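Local coordinates for protein putative pore-forming toxin (Bacteroides vulgatus ATCC 8482, PDB 3KOG) that is of unknown function but may act as a pore-forming toxin, at residues Ser57-Ile62 with Ser72-Ile77. Residues are numbered along the deposited sequence; the frame is centred on the assembly and turned at random. Where two conformers were deposited one is given.
Sequences SESINI and SASVTI
With its CG1 swung beside the backbone N and anti to the carbonyl carbon (chi1 -61°), Ile77 extends CD1 over Ile60, whose CG1 takes the same setting (chi1 -55°); Ile77 CD1 meets Ile60 CG1 at 3.7 Å, the two chains crossing at a slant. Further along the same face, Ile62 brings its CD1 to within 3.7 Å of Val75 CG1. Branched aliphatic residues suit this row because they fit an extended backbone and pack into the interface between the two sheets without needing polar partners. The row rests on Ile21 and Pro23 of strand 18-27, with Val90 and Ile92 of strand 85-94 also touching Ile62.

The other face is polar and largely exposed, which favours small hydroxyl and amide residues. In one of the two conformers of Ser59, a water 2.8 Å from Ser59 OG links it to Thr76 OG1, its non-hydrogen-bonded partner, by a short second bond. In the next such pair Ser74 OG gives a hydrogen bond to Asn61 OD1; both residues have alternative conformers, and the very short separation is doubtful.

Between the faces the backbones are laced at Glu58-Ile77, Ile60-Val75 and Ile62-Ala73. The bond from Ile62 N to Ala73 O (2.8 Å) is almost straight, at 177°. At the open end Ile77 O is gripped twice, by Glu58 N and by Ser57 OG at 2.8 Å; Ser57, just before its strand, has a side chain short enough to set its hydroxyl on that carbonyl. Strands 58-66 and 69-77 thus form an antiparallel beta hairpin, the central and one outer strand of a three-stranded sheet whose apolar face packs on the larger mixed sheet, as in a beta sandwich.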
# COMPACT_ATOMS: atom_id res chain seq x y z
N SER A 57 1.09 -2.86 12.78
CA SER A 57 0.56 -1.71 12.13
C SER A 57 1.31 -0.49 12.67
O SER A 57 1.51 -0.34 13.88
CB SER A 57 -0.92 -1.55 12.35
OG SER A 57 -1.38 -0.49 11.58
N GLU A 58 1.76 0.37 11.75
CA GLU A 58 2.58 1.54 12.10
C GLU A 58 2.41 2.63 11.05
O GLU A 58 2.28 2.35 9.87
CB GLU A 58 4.03 1.07 12.17
CG GLU A 58 5.06 2.05 12.17
CD GLU A 58 6.47 1.44 12.27
OE1 GLU A 58 6.71 0.35 11.71
OE2 GLU A 58 7.33 2.10 12.84
N SER A 59 2.46 3.88 11.52
CA SER A 59 2.34 5.06 10.69
C SER A 59 3.70 5.62 10.34
O SER A 59 4.51 5.91 11.24
CB SER A 59 1.53 6.15 11.39
OG SER A 59 1.31 7.23 10.49
N ILE A 60 3.94 5.79 9.05
CA ILE A 60 5.21 6.33 8.51
C ILE A 60 4.87 7.69 7.89
O ILE A 60 3.88 7.79 7.17
CB ILE A 60 5.76 5.43 7.36
CG1 ILE A 60 5.92 3.96 7.83
CG2 ILE A 60 7.08 6.00 6.77
CD1 ILE A 60 6.87 3.81 9.05
N ASN A 61 5.67 8.71 8.16
CA ASN A 61 5.47 10.00 7.57
C ASN A 61 6.53 10.16 6.47
O ASN A 61 7.73 9.90 6.68
CB ASN A 61 5.60 11.12 8.60
CG ASN A 61 4.42 11.17 9.56
OD1 ASN A 61 3.51 10.37 9.52
ND2 ASN A 61 4.46 12.12 10.46
N ILE A 62 6.09 10.58 5.30
CA ILE A 62 7.03 10.82 4.17
C ILE A 62 7.08 12.31 3.88
O ILE A 62 6.03 12.89 3.69
CB ILE A 62 6.61 10.07 2.93
CG1 ILE A 62 6.57 8.56 3.19
CG2 ILE A 62 7.66 10.24 1.81
CD1 ILE A 62 5.20 8.03 3.48
N SER A 72 4.25 16.76 3.04
CA SER A 72 4.31 15.56 3.82
C SER A 72 2.99 14.77 3.70
O SER A 72 1.95 15.33 3.40
CB SER A 72 4.66 15.91 5.27
OG SER A 72 3.53 16.38 5.99
N ALA A 73 3.07 13.45 3.84
CA ALA A 73 1.90 12.58 3.91
C ALA A 73 2.24 11.45 4.83
O ALA A 73 3.39 11.10 4.98
CB ALA A 73 1.53 12.00 2.54
N SER A 74 1.21 10.89 5.43
CA SER A 74 1.37 9.72 6.26
C SER A 74 0.70 8.50 5.62
O SER A 74 -0.29 8.63 4.86
CB SER A 74 0.82 10.04 7.64
OG SER A 74 1.60 11.06 8.24
N VAL A 75 1.25 7.33 5.89
CA VAL A 75 0.71 6.08 5.42
C VAL A 75 0.75 5.07 6.58
O VAL A 75 1.72 4.97 7.35
CB VAL A 75 1.48 5.57 4.20
CG1 VAL A 75 2.92 5.38 4.56
CG2 VAL A 75 0.89 4.28 3.72
N THR A 76 -0.34 4.36 6.73
CA THR A 76 -0.42 3.33 7.82
C THR A 76 -0.07 1.99 7.16
O THR A 76 -0.74 1.56 6.22
CB THR A 76 -1.81 3.33 8.47
OG1 THR A 76 -1.99 4.57 9.12
CG2 THR A 76 -1.94 2.15 9.54
N ILE A 77 1.03 1.40 7.55
CA ILE A 77 1.33 -0.00 7.23
C ILE A 77 0.32 -0.84 8.02
O ILE A 77 0.16 -0.68 9.26
CB ILE A 77 2.79 -0.37 7.70
CG1 ILE A 77 3.85 0.47 7.01
CG2 ILE A 77 3.12 -1.90 7.55
CD1 ILE A 77 5.25 0.36 7.70
O HOH W 1 -1.04 6.93 8.97